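CDP-glucose 4,6-dehydratase (Salmonella enterica subsp. enterica serovar Typhi, PDB 1WVG) catalyses the NAD(+)-dependent conversion of CDP-D-glucose to CDP-4-dehydro-6-deoxy-D-glucose with loss of water, an early step toward CDP-3,6-dideoxy-D-mannose for lipopolysaccharide O-antigen synthesis. Local coordinates at residues I83-M87 and G110-L114; Q90-R94 and A203-L207; A168-R172 and G187-V191; F274-M279 and L322-L326. All coordinates share one frame; numbering follows the deposited sequence.

Contact 1: I83-M87 and G110-L114; sequences IVFHM and GTVHL. With APR (adenosine-5-diphosphoribose), chain C.
His86 and Leu114 carry most of this contact, where strand 83-86 of the Rossmann-fold sheet packs against helix 100-121, whose residues 110-114 run almost antiparallel to it, at 172°. The imidazole leaves the strand with CG anti to the backbone N (chi1 176°), which sends the ring out of the sheet and onto the helix. Leu114 covers one of its faces: CB stands 4.1 Å from the ring centroid in a CH-pi contact, offset toward the rim, while CG closes on ND1 at 3.7 Å. Past the ring, Leu114 CD1 reaches back along the strand to Val84 CG1 at 4.0 Å, so one leucine spans two strand residues that point the same way. All of these residues are buried, and both ring nitrogens have partners: ND1 is hydrogen-bonded to Thr15 OG1 on the neighbouring strand 11-15, which should hold the ring's rotation. Thr111 OG1, the partner of the other nitrogen, also bonds to Asn107 O, one turn back in its own helix. Just beyond the strand, Met87 O takes a weak bond from O3D of the terminal ribose of APR. At the ring edge, His86 NE2 donates to Thr111 OG1 across 3.2 Å, bent to 139° but lying near the imidazole plane.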
# COMPACT_ATOMS: atom_id res chain seq x y z
N ILE A 83 6.51 4.00 -36.40
CA ILE A 83 6.96 3.37 -35.17
C ILE A 83 8.16 4.07 -34.58
O ILE A 83 8.99 4.59 -35.32
CB ILE A 83 7.28 1.91 -35.42
CG1 ILE A 83 6.02 1.19 -35.88
CG2 ILE A 83 7.87 1.30 -34.15
CD1 ILE A 83 6.24 -0.33 -36.08
N VAL A 84 8.24 4.12 -33.25
CA VAL A 84 9.29 4.83 -32.58
C VAL A 84 9.75 4.13 -31.36
O VAL A 84 8.92 3.77 -30.54
CB VAL A 84 8.79 6.18 -32.07
CG1 VAL A 84 9.82 6.76 -31.11
CG2 VAL A 84 8.59 7.16 -33.21
N PHE A 85 11.06 4.01 -31.23
CA PHE A 85 11.65 3.42 -30.05
C PHE A 85 12.50 4.50 -29.41
O PHE A 85 13.46 4.95 -30.01
CB PHE A 85 12.54 2.22 -30.37
CG PHE A 85 11.74 1.02 -30.83
CD1 PHE A 85 11.53 0.77 -32.19
CD2 PHE A 85 11.19 0.12 -29.90
CE1 PHE A 85 10.80 -0.35 -32.59
CE2 PHE A 85 10.44 -0.99 -30.30
CZ PHE A 85 10.26 -1.23 -31.66
N HIS A 86 12.15 4.96 -28.23
CA HIS A 86 12.94 5.99 -27.59
C HIS A 86 13.92 5.38 -26.60
O HIS A 86 13.51 5.03 -25.51
CB HIS A 86 12.00 6.93 -26.80
CG HIS A 86 12.72 7.98 -26.02
ND1 HIS A 86 13.72 8.77 -26.60
CD2 HIS A 86 12.59 8.37 -24.71
CE1 HIS A 86 14.15 9.62 -25.66
NE2 HIS A 86 13.49 9.39 -24.51
N MET A 87 15.22 5.25 -26.98
CA MET A 87 16.27 4.67 -26.14
C MET A 87 17.47 5.55 -25.83
O MET A 87 18.40 5.09 -25.18
CB MET A 87 16.85 3.41 -26.77
CG MET A 87 15.80 2.33 -26.96
SD MET A 87 16.51 0.70 -27.35
CE MET A 87 16.43 0.78 -29.16
N GLY A 110 14.74 14.90 -22.61
CA GLY A 110 14.86 14.16 -23.85
C GLY A 110 13.55 13.39 -24.09
O GLY A 110 13.05 13.29 -25.21
N THR A 111 12.95 12.81 -23.03
CA THR A 111 11.69 12.06 -23.17
C THR A 111 10.55 13.00 -23.52
O THR A 111 9.72 12.73 -24.39
CB THR A 111 11.38 11.32 -21.87
OG1 THR A 111 12.44 10.41 -21.70
CG2 THR A 111 10.06 10.56 -21.99
N VAL A 112 10.54 14.14 -22.82
CA VAL A 112 9.53 15.14 -23.09
C VAL A 112 9.60 15.58 -24.55
O VAL A 112 8.55 15.73 -25.22
CB VAL A 112 9.78 16.36 -22.23
CG1 VAL A 112 8.74 17.49 -22.56
CG2 VAL A 112 9.75 15.92 -20.76
N HIS A 113 10.84 15.82 -25.00
CA HIS A 113 11.03 16.27 -26.37
C HIS A 113 10.51 15.25 -27.33
O HIS A 113 9.79 15.51 -28.30
CB HIS A 113 12.50 16.54 -26.71
CG HIS A 113 12.95 17.74 -25.98
ND1 HIS A 113 14.30 18.07 -25.89
CD2 HIS A 113 12.22 18.66 -25.28
CE1 HIS A 113 14.37 19.20 -25.16
NE2 HIS A 113 13.14 19.58 -24.79
N LEU A 114 10.93 14.04 -27.09
CA LEU A 114 10.53 12.99 -27.98
C LEU A 114 9.02 12.88 -28.03
O LEU A 114 8.46 12.81 -29.11
CB LEU A 114 11.23 11.68 -27.60
CG LEU A 114 11.13 10.54 -28.62
CD1 LEU A 114 9.88 9.69 -28.34
CD2 LEU A 114 11.17 11.02 -30.06
N1 APR C . 21.11 12.82 -27.35
C2 APR C . 20.98 11.74 -28.16
N3 APR C . 21.36 10.52 -27.95
C4 APR C . 21.92 10.37 -26.73
C5 APR C . 22.10 11.33 -25.79
C6 APR C . 21.68 12.65 -26.13
N6 APR C . 21.73 13.74 -25.35
N7 APR C . 22.69 10.79 -24.65
C8 APR C . 22.87 9.51 -24.94
N9 APR C . 22.42 9.21 -26.19
C1' APR C . 22.44 7.93 -26.89
C2' APR C . 23.85 7.46 -27.12
O2' APR C . 24.45 8.20 -28.19
C3' APR C . 23.56 6.00 -27.48
O3' APR C . 23.08 5.75 -28.81
O4' APR C . 21.90 6.95 -26.06
C4' APR C . 22.46 5.69 -26.42
C5' APR C . 22.98 5.13 -25.13
O5' APR C . 23.47 3.80 -25.40
PA APR C . 24.43 3.01 -24.35
O1A APR C . 25.29 3.94 -23.51
O2A APR C . 25.06 1.80 -25.10
O3A APR C . 23.36 2.43 -23.35
PB APR C . 22.37 1.16 -23.59
O1B APR C . 22.87 0.06 -22.68
O2B APR C . 22.14 0.88 -25.06
O5D APR C . 21.00 1.82 -23.09
C5D APR C . 19.95 1.98 -24.06
O4D APR C . 18.14 1.32 -22.49
O1D APR C . 18.67 0.56 -20.34
C1D APR C . 18.18 1.67 -21.14
O2D APR C . 18.87 3.74 -20.01
C2D APR C . 19.18 2.80 -21.06
O3D APR C . 17.75 4.35 -22.17
C3D APR C . 18.92 3.55 -22.35
C4D APR C . 18.70 2.40 -23.31

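Contact 2: Q90-R94 and A203-L207; sequences QPLVR and AKDRL. With CXY (cytidine-5'-diphospho-beta-D-xylose), chain D; APR (adenosine-5-diphosphoribose), chain C.
Arg94 and Asp205 cross at about a right angle and form a salt bridge beside the ligand site of this Rossmann-fold dehydratase, where segment 90-94 faces the loop that follows strand 187-197. The two flat groups are not coplanar; their planes stand 61° apart. Arg94 NH2 points nearly straight at Asp205 OD1, 2.9 Å away with an N-H...O angle of 172°, yet it arrives from above the carboxylate plane. NE adds a weak, bent bond to OD2, and the bend of the arginine at chi3 (-67°) turns both nitrogens toward the aspartate. Nearer the ligands, Leu92 lies across Arg206, also at about a right angle, its CD2 being 3.6 Å from Arg206 NE. Its other methyl, CD1, rests on the backbone O of Lys204, and CD2 also touches Ala203 CB. Gln90 ties down the turn before the helix: its OE1 accepts from Leu92 N, while NE2 gives a nearly straight bond to Leu92 O in the carbonyl plane.

Arg206 reaches out with its chain extended from CG to NE and joins the two ligands at its guanidinium edge. NE donates to O2' of the CXY xylose at 2.9 Å, and NH1 and NH2 both hold the APR phosphate oxygen O1B. Asp201 forms a salt bridge with NH1 as well. Pro91 packs its ring against the APR diphosphate, with CG 3.4 Å from O3A, and its carbonyl O accepts from xylose O3' at 2.7 Å.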
# COMPACT_ATOMS: atom_id res chain seq x y z
N GLN A 90 21.60 8.78 -20.88
CA GLN A 90 22.82 8.75 -20.11
C GLN A 90 22.39 7.59 -19.18
O GLN A 90 21.57 7.81 -18.25
CB GLN A 90 23.00 10.10 -19.38
CG GLN A 90 24.32 10.19 -18.59
CD GLN A 90 24.58 9.00 -17.65
OE1 GLN A 90 25.05 7.97 -18.11
NE2 GLN A 90 24.33 9.12 -16.34
N PRO A 91 22.80 6.33 -19.50
CA PRO A 91 22.29 5.20 -18.73
C PRO A 91 23.09 4.75 -17.51
O PRO A 91 22.74 3.76 -16.88
CB PRO A 91 22.33 4.06 -19.73
CG PRO A 91 23.58 4.30 -20.53
CD PRO A 91 23.78 5.80 -20.50
N LEU A 92 24.17 5.45 -17.14
CA LEU A 92 24.98 4.99 -16.01
C LEU A 92 24.82 5.65 -14.64
O LEU A 92 24.74 6.88 -14.50
CB LEU A 92 26.46 4.85 -16.41
CG LEU A 92 26.65 4.41 -17.85
CD1 LEU A 92 28.09 4.73 -18.23
CD2 LEU A 92 26.38 2.93 -18.04
N VAL A 93 24.83 4.77 -13.63
CA VAL A 93 24.67 5.14 -12.22
C VAL A 93 25.76 6.05 -11.61
O VAL A 93 25.49 7.16 -11.17
CB VAL A 93 24.38 3.91 -11.33
CG1 VAL A 93 24.34 4.35 -9.86
CG2 VAL A 93 23.03 3.26 -11.66
N ARG A 94 26.98 5.51 -11.53
CA ARG A 94 28.12 6.22 -10.94
C ARG A 94 28.34 7.54 -11.65
O ARG A 94 28.56 8.55 -11.00
CB ARG A 94 29.38 5.37 -10.79
CG ARG A 94 29.11 3.92 -10.33
CD ARG A 94 30.25 3.24 -9.59
NE ARG A 94 31.46 2.96 -10.36
CZ ARG A 94 32.67 3.07 -9.84
NH1 ARG A 94 32.86 3.45 -8.58
NH2 ARG A 94 33.74 2.80 -10.59
N ALA A 203 30.11 -0.23 -22.32
CA ALA A 203 29.74 0.72 -21.29
C ALA A 203 30.70 0.69 -20.11
O ALA A 203 31.20 -0.38 -19.76
CB ALA A 203 28.32 0.48 -20.75
N LYS A 204 30.94 1.87 -19.49
CA LYS A 204 31.85 1.96 -18.35
C LYS A 204 31.19 1.51 -17.04
O LYS A 204 30.00 1.77 -16.83
CB LYS A 204 32.60 3.31 -18.20
CG LYS A 204 33.43 3.73 -19.41
CD LYS A 204 34.71 2.93 -19.63
CE LYS A 204 35.17 2.89 -21.09
NZ LYS A 204 34.19 3.43 -22.06
N ASP A 205 31.99 0.81 -16.20
CA ASP A 205 31.59 0.29 -14.91
C ASP A 205 30.58 -0.86 -14.91
O ASP A 205 30.23 -1.37 -13.84
CB ASP A 205 31.16 1.41 -13.96
CG ASP A 205 32.34 2.19 -13.47
OD1 ASP A 205 33.45 1.70 -13.29
OD2 ASP A 205 32.04 3.45 -13.28
N ARG A 206 30.13 -1.28 -16.09
CA ARG A 206 29.16 -2.37 -16.11
C ARG A 206 29.93 -3.63 -15.82
O ARG A 206 31.11 -3.70 -16.14
CB ARG A 206 28.30 -2.43 -17.37
CG ARG A 206 27.37 -1.21 -17.54
CD ARG A 206 26.30 -1.51 -18.60
NE ARG A 206 25.33 -0.46 -18.79
CZ ARG A 206 24.72 -0.20 -19.95
NH1 ARG A 206 24.94 -0.90 -21.07
NH2 ARG A 206 23.83 0.79 -20.02
N LEU A 207 29.28 -4.58 -15.19
CA LEU A 207 29.88 -5.82 -14.76
C LEU A 207 30.56 -6.70 -15.79
O LEU A 207 31.73 -7.02 -15.68
CB LEU A 207 28.90 -6.64 -13.93
CG LEU A 207 29.54 -7.90 -13.36
CD1 LEU A 207 30.56 -7.50 -12.28
CD2 LEU A 207 28.45 -8.83 -12.81
O1B CXY D . 22.65 -2.28 -12.44
PB CXY D . 23.50 -1.26 -13.17
O2B CXY D . 24.08 -0.19 -12.29
O1' CXY D . 22.61 -0.57 -14.37
O3A CXY D . 24.51 -2.25 -13.79
PA CXY D . 26.11 -2.52 -13.49
O1A CXY D . 26.51 -3.55 -14.48
O2A CXY D . 26.88 -1.26 -13.57
O5D CXY D . 26.07 -3.03 -11.98
C5D CXY D . 25.61 -4.37 -11.74
C4D CXY D . 26.00 -4.76 -10.34
O4D CXY D . 27.35 -5.29 -10.39
C3D CXY D . 25.97 -3.68 -9.26
O3D CXY D . 25.59 -4.14 -7.91
C2D CXY D . 27.45 -3.25 -9.33
O2D CXY D . 27.80 -2.61 -8.10
C1D CXY D . 28.12 -4.60 -9.45
N1 CXY D . 29.50 -4.54 -9.94
C6 CXY D . 29.76 -4.01 -11.20
C5 CXY D . 30.97 -3.95 -11.70
C4 CXY D . 32.10 -4.40 -10.96
N3 CXY D . 31.77 -4.93 -9.70
C2 CXY D . 30.51 -5.02 -9.14
N4 CXY D . 33.27 -4.35 -11.32
O2 CXY D . 30.30 -5.48 -8.01
C1' CXY D . 22.62 -1.31 -15.58
C2' CXY D . 22.67 -0.29 -16.69
C3' CXY D . 21.42 0.56 -16.56
C4' CXY D . 20.17 -0.32 -16.69
C5' CXY D . 20.22 -1.42 -15.64
O2' CXY D . 23.82 0.57 -16.57
O3' CXY D . 21.38 1.51 -17.65
O4' CXY D . 19.00 0.48 -16.54
O5' CXY D . 21.44 -2.16 -15.73
N1 APR C . 21.11 12.82 -27.35
C2 APR C . 20.98 11.74 -28.16
N3 APR C . 21.36 10.52 -27.95
C4 APR C . 21.92 10.37 -26.73
C5 APR C . 22.10 11.33 -25.79
C6 APR C . 21.68 12.65 -26.13
N6 APR C . 21.73 13.74 -25.35
N7 APR C . 22.69 10.79 -24.65
C8 APR C . 22.87 9.51 -24.94
N9 APR C . 22.42 9.21 -26.19
C1' APR C . 22.44 7.93 -26.89
C2' APR C . 23.85 7.46 -27.12
O2' APR C . 24.45 8.20 -28.19
C3' APR C . 23.56 6.00 -27.48
O3' APR C . 23.08 5.75 -28.81
O4' APR C . 21.90 6.95 -26.06
C4' APR C . 22.46 5.69 -26.42
C5' APR C . 22.98 5.13 -25.13
O5' APR C . 23.47 3.80 -25.40
PA APR C . 24.43 3.01 -24.35
O1A APR C . 25.29 3.94 -23.51
O2A APR C . 25.06 1.80 -25.10
O3A APR C . 23.36 2.43 -23.35
PB APR C . 22.37 1.16 -23.59
O1B APR C . 22.87 0.06 -22.68
O2B APR C . 22.14 0.88 -25.06
O5D APR C . 21.00 1.82 -23.09
C5D APR C . 19.95 1.98 -24.06
O4D APR C . 18.14 1.32 -22.49
O1D APR C . 18.67 0.56 -20.34
C1D APR C . 18.18 1.67 -21.14
O2D APR C . 18.87 3.74 -20.01
C2D APR C . 19.18 2.80 -21.06
O3D APR C . 17.75 4.35 -22.17
C3D APR C . 18.92 3.55 -22.35
C4D APR C . 18.70 2.40 -23.31

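Contact 3: A168-R172 and G187-V191; sequences ASAFR and GLASV
Arg172 reaches from helix 156-175 to the backbone of strand 187-197 and takes hold of a single carbonyl, Leu188 O. It does so side-on, with two nitrogens on one oxygen: NE at 3.1 Å from Leu188 O and NH2 at 3.2 Å from the same atom. The oxygen lies in the guanidinium plane, but both donors come to it from one face of the carbonyl, NE tilted 27° and NH2 farther above. The chain runs out straight through chi2 and then bends at chi3 (-55°), and that bend brings the NE-NH2 edge round to the strand. Ser257 OG also bonds to Leu188 O. Arg172 stays partly exposed even so.

Beside this grip the packing is close, and each pair sets a methyl against an oxygen. Leu188 CD2 lies 3.9 Å from the backbone O of Ala168, while Ala168 CB meets Ser190 OG at 3.5 Å. That hydroxyl has its polar partner in Asn129 on the adjoining strand.

The contact loosens on the helix surface turned from the strand. Partly exposed Ser169 makes no contact with residues 187-191, and Phe171 swings its ring away, buried against helix 100-121 and Tyr104 of the second subunit. Residues 168-172 run nearly antiparallel to 187-191, at 166°, in the second half of a beta-alpha-beta crossover, from strand 126-130 through helix 156-175 to its parallel neighbour 187-197, as in the Rossmann fold.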
# COMPACT_ATOMS: atom_id res chain seq x y z
N ALA A 168 5.92 9.95 -19.37
CA ALA A 168 5.16 9.18 -20.37
C ALA A 168 3.71 8.96 -19.93
O ALA A 168 2.75 9.02 -20.71
CB ALA A 168 5.83 7.83 -20.59
N SER A 169 3.47 8.66 -18.67
CA SER A 169 2.07 8.47 -18.35
C SER A 169 1.24 9.76 -18.45
O SER A 169 0.05 9.74 -18.72
CB SER A 169 1.92 7.63 -17.09
OG SER A 169 2.21 8.36 -15.94
N ALA A 170 1.88 10.93 -18.24
CA ALA A 170 1.19 12.21 -18.33
C ALA A 170 0.94 12.55 -19.80
O ALA A 170 -0.09 13.11 -20.19
CB ALA A 170 1.88 13.33 -17.54
N PHE A 171 1.88 12.18 -20.67
CA PHE A 171 1.65 12.44 -22.08
C PHE A 171 0.51 11.54 -22.52
O PHE A 171 -0.42 11.96 -23.22
CB PHE A 171 2.91 12.16 -22.92
CG PHE A 171 3.68 13.43 -23.16
CD1 PHE A 171 4.42 14.01 -22.13
CD2 PHE A 171 3.66 14.07 -24.41
CE1 PHE A 171 5.15 15.19 -22.33
CE2 PHE A 171 4.37 15.25 -24.62
CZ PHE A 171 5.12 15.81 -23.58
N ARG A 172 0.61 10.29 -22.09
CA ARG A 172 -0.42 9.36 -22.44
C ARG A 172 -1.77 9.88 -22.03
O ARG A 172 -2.68 9.91 -22.84
CB ARG A 172 -0.24 8.00 -21.81
CG ARG A 172 -1.26 7.01 -22.32
CD ARG A 172 -1.06 5.62 -21.71
NE ARG A 172 0.27 4.96 -21.82
CZ ARG A 172 1.11 4.75 -20.78
NH1 ARG A 172 0.80 5.15 -19.54
NH2 ARG A 172 2.29 4.12 -20.95
N GLY A 187 -0.37 4.64 -29.80
CA GLY A 187 -0.18 3.63 -28.78
C GLY A 187 1.15 3.96 -28.08
O GLY A 187 2.17 4.14 -28.74
N LEU A 188 1.17 4.06 -26.75
CA LEU A 188 2.44 4.38 -26.11
C LEU A 188 2.67 3.48 -24.95
O LEU A 188 1.84 3.44 -24.04
CB LEU A 188 2.34 5.80 -25.58
CG LEU A 188 3.46 6.25 -24.64
CD1 LEU A 188 4.86 6.14 -25.26
CD2 LEU A 188 3.20 7.72 -24.33
N ALA A 189 3.76 2.75 -24.97
CA ALA A 189 4.09 1.87 -23.87
C ALA A 189 5.43 2.26 -23.29
O ALA A 189 6.26 2.72 -24.05
CB ALA A 189 4.23 0.43 -24.37
N SER A 190 5.58 2.07 -21.95
CA SER A 190 6.82 2.26 -21.18
C SER A 190 7.26 0.87 -20.85
O SER A 190 6.50 0.08 -20.34
CB SER A 190 6.70 3.07 -19.91
OG SER A 190 6.56 4.44 -20.29
N VAL A 191 8.49 0.56 -21.24
CA VAL A 191 9.03 -0.76 -21.08
C VAL A 191 10.21 -0.70 -20.14
O VAL A 191 11.08 0.16 -20.27
CB VAL A 191 9.35 -1.35 -22.44
CG1 VAL A 191 8.04 -1.53 -23.18
CG2 VAL A 191 10.16 -0.30 -23.16

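Contact 4: F274-M279 and L322-L326; sequences FIVDKM and LTETL
Leu326 is inserted between three side chains of helix 272-283, and it can be followed outward from the backbone of helix 322-337. CB, the first atom, already lies 4.2 Å from Met279 SD. CG stands beside the backbone N (chi1 -73°) and splits the chain into two methyls that go to different neighbours. CD2 turns to Met279 and comes within 3.6 Å of SD, the closest approach of the contact, with Met279 CG a little farther off; Met279 is bent at chi2 and chi3 and crosses the leucine at about a right angle. CD1 goes the other way, to the aliphatic base of Lys278, 4.0 Å from its CB, and also meets Ile275 CG1 at 4.2 Å.

The two helices belong to the C-terminal part of the extended short-chain dehydrogenase fold; residues 274-279 and 322-326 cross at -49°, with no hydrogen bond between them. Ile208 of helix 207-216 also touches Ile275, Met279 and Leu326, which joins this pair to the helix beginning beside CXY.

One turn earlier, Leu322 CD2 reaches the Phe274 ring at CE2, 3.7 Å away, its side chain sliding past the phenylalanine in the opposite direction. Trp232 packs on both Leu322 and Ile275. Toward solvent the contact is carried by Lys278, whose CE rests 4.0 Å from CG2 of the exposed Thr323.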
# COMPACT_ATOMS: atom_id res chain seq x y z
N PHE A 274 28.04 -14.91 -8.37
CA PHE A 274 27.73 -16.05 -9.17
C PHE A 274 28.18 -15.85 -10.60
O PHE A 274 28.72 -16.71 -11.29
CB PHE A 274 26.20 -16.20 -9.21
CG PHE A 274 25.79 -17.21 -10.25
CD1 PHE A 274 25.62 -18.55 -9.88
CD2 PHE A 274 25.57 -16.86 -11.58
CE1 PHE A 274 25.27 -19.53 -10.82
CE2 PHE A 274 25.24 -17.82 -12.54
CZ PHE A 274 25.09 -19.16 -12.15
N ILE A 275 27.86 -14.69 -11.10
CA ILE A 275 28.21 -14.41 -12.48
C ILE A 275 29.70 -14.43 -12.71
O ILE A 275 30.19 -15.10 -13.62
CB ILE A 275 27.59 -13.11 -12.98
CG1 ILE A 275 26.14 -13.40 -13.36
CG2 ILE A 275 28.35 -12.62 -14.21
CD1 ILE A 275 25.19 -12.37 -12.79
N VAL A 276 30.41 -13.67 -11.88
CA VAL A 276 31.84 -13.62 -12.05
C VAL A 276 32.44 -15.02 -11.93
O VAL A 276 33.30 -15.40 -12.71
CB VAL A 276 32.48 -12.61 -11.14
CG1 VAL A 276 32.38 -13.13 -9.72
CG2 VAL A 276 33.95 -12.50 -11.54
N ASP A 277 31.98 -15.82 -10.96
CA ASP A 277 32.52 -17.16 -10.81
C ASP A 277 32.31 -17.99 -12.07
O ASP A 277 33.16 -18.75 -12.58
CB ASP A 277 31.92 -17.83 -9.55
CG ASP A 277 32.66 -17.50 -8.28
OD1 ASP A 277 33.70 -16.88 -8.24
OD2 ASP A 277 32.04 -17.90 -7.21
N LYS A 278 31.13 -17.84 -12.61
CA LYS A 278 30.81 -18.60 -13.80
C LYS A 278 31.66 -18.18 -15.02
O LYS A 278 32.17 -19.00 -15.83
CB LYS A 278 29.30 -18.49 -14.05
CG LYS A 278 28.83 -19.52 -15.08
CD LYS A 278 29.28 -20.95 -14.78
CE LYS A 278 28.13 -21.94 -14.65
NZ LYS A 278 28.25 -22.84 -13.49
N MET A 279 31.75 -16.86 -15.14
CA MET A 279 32.49 -16.21 -16.18
C MET A 279 33.96 -16.69 -16.13
O MET A 279 34.54 -17.10 -17.15
CB MET A 279 32.34 -14.67 -16.03
CG MET A 279 30.97 -14.15 -16.53
SD MET A 279 30.75 -14.45 -18.33
CE MET A 279 31.53 -12.93 -18.95
N LEU A 322 20.48 -17.88 -17.95
CA LEU A 322 21.66 -17.15 -17.52
C LEU A 322 22.94 -17.86 -17.95
O LEU A 322 23.91 -17.33 -18.49
CB LEU A 322 21.59 -16.95 -15.99
CG LEU A 322 22.77 -16.15 -15.48
CD1 LEU A 322 22.94 -14.93 -16.37
CD2 LEU A 322 22.57 -15.68 -14.05
N THR A 323 22.97 -19.14 -17.69
CA THR A 323 24.17 -19.82 -18.07
C THR A 323 24.42 -19.82 -19.57
O THR A 323 25.54 -19.62 -20.06
CB THR A 323 24.16 -21.22 -17.46
OG1 THR A 323 23.90 -21.05 -16.08
CG2 THR A 323 25.52 -21.88 -17.66
N GLU A 324 23.35 -20.08 -20.31
CA GLU A 324 23.45 -20.13 -21.75
C GLU A 324 23.88 -18.77 -22.22
O GLU A 324 24.80 -18.58 -23.03
CB GLU A 324 22.08 -20.53 -22.32
CG GLU A 324 21.70 -19.70 -23.55
CD GLU A 324 22.14 -20.37 -24.82
OE1 GLU A 324 23.30 -20.39 -25.21
OE2 GLU A 324 21.13 -20.92 -25.47
N THR A 325 23.19 -17.80 -21.65
CA THR A 325 23.49 -16.44 -21.94
C THR A 325 25.00 -16.18 -21.69
O THR A 325 25.72 -15.79 -22.61
CB THR A 325 22.50 -15.59 -21.14
OG1 THR A 325 21.24 -15.67 -21.81
CG2 THR A 325 22.98 -14.15 -20.99
N LEU A 326 25.54 -16.44 -20.49
CA LEU A 326 26.95 -16.22 -20.21
C LEU A 326 27.85 -16.94 -21.20
O LEU A 326 28.89 -16.45 -21.67
CB LEU A 326 27.24 -16.68 -18.77
CG LEU A 326 26.65 -15.71 -17.76
CD1 LEU A 326 27.09 -16.14 -16.37
CD2 LEU A 326 27.12 -14.27 -18.04

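From the N terminus, strand 83-86 opens contact 1, which closes on helix 100-121 after a short, mostly helical loop. Residues 90-94 start contact 2 inside that loop, so contacts 1 and 2 cross; contact 2 closes only at 203-207, more than a hundred residues later. Contact 3 nests within this long span, returning helix 156-175 to strand 187-197, and touches contact 1 where Phe171 CZ packs on Val112 O. Both reach the main parallel sheet. Contact 4 follows in series, closing a 42-residue loop between helices 272-283 and 322-337 on the far side of the chain's centre, about 33 Å from contact 1 between centres. Leu207 packing on Ile275 connects it to contact 2.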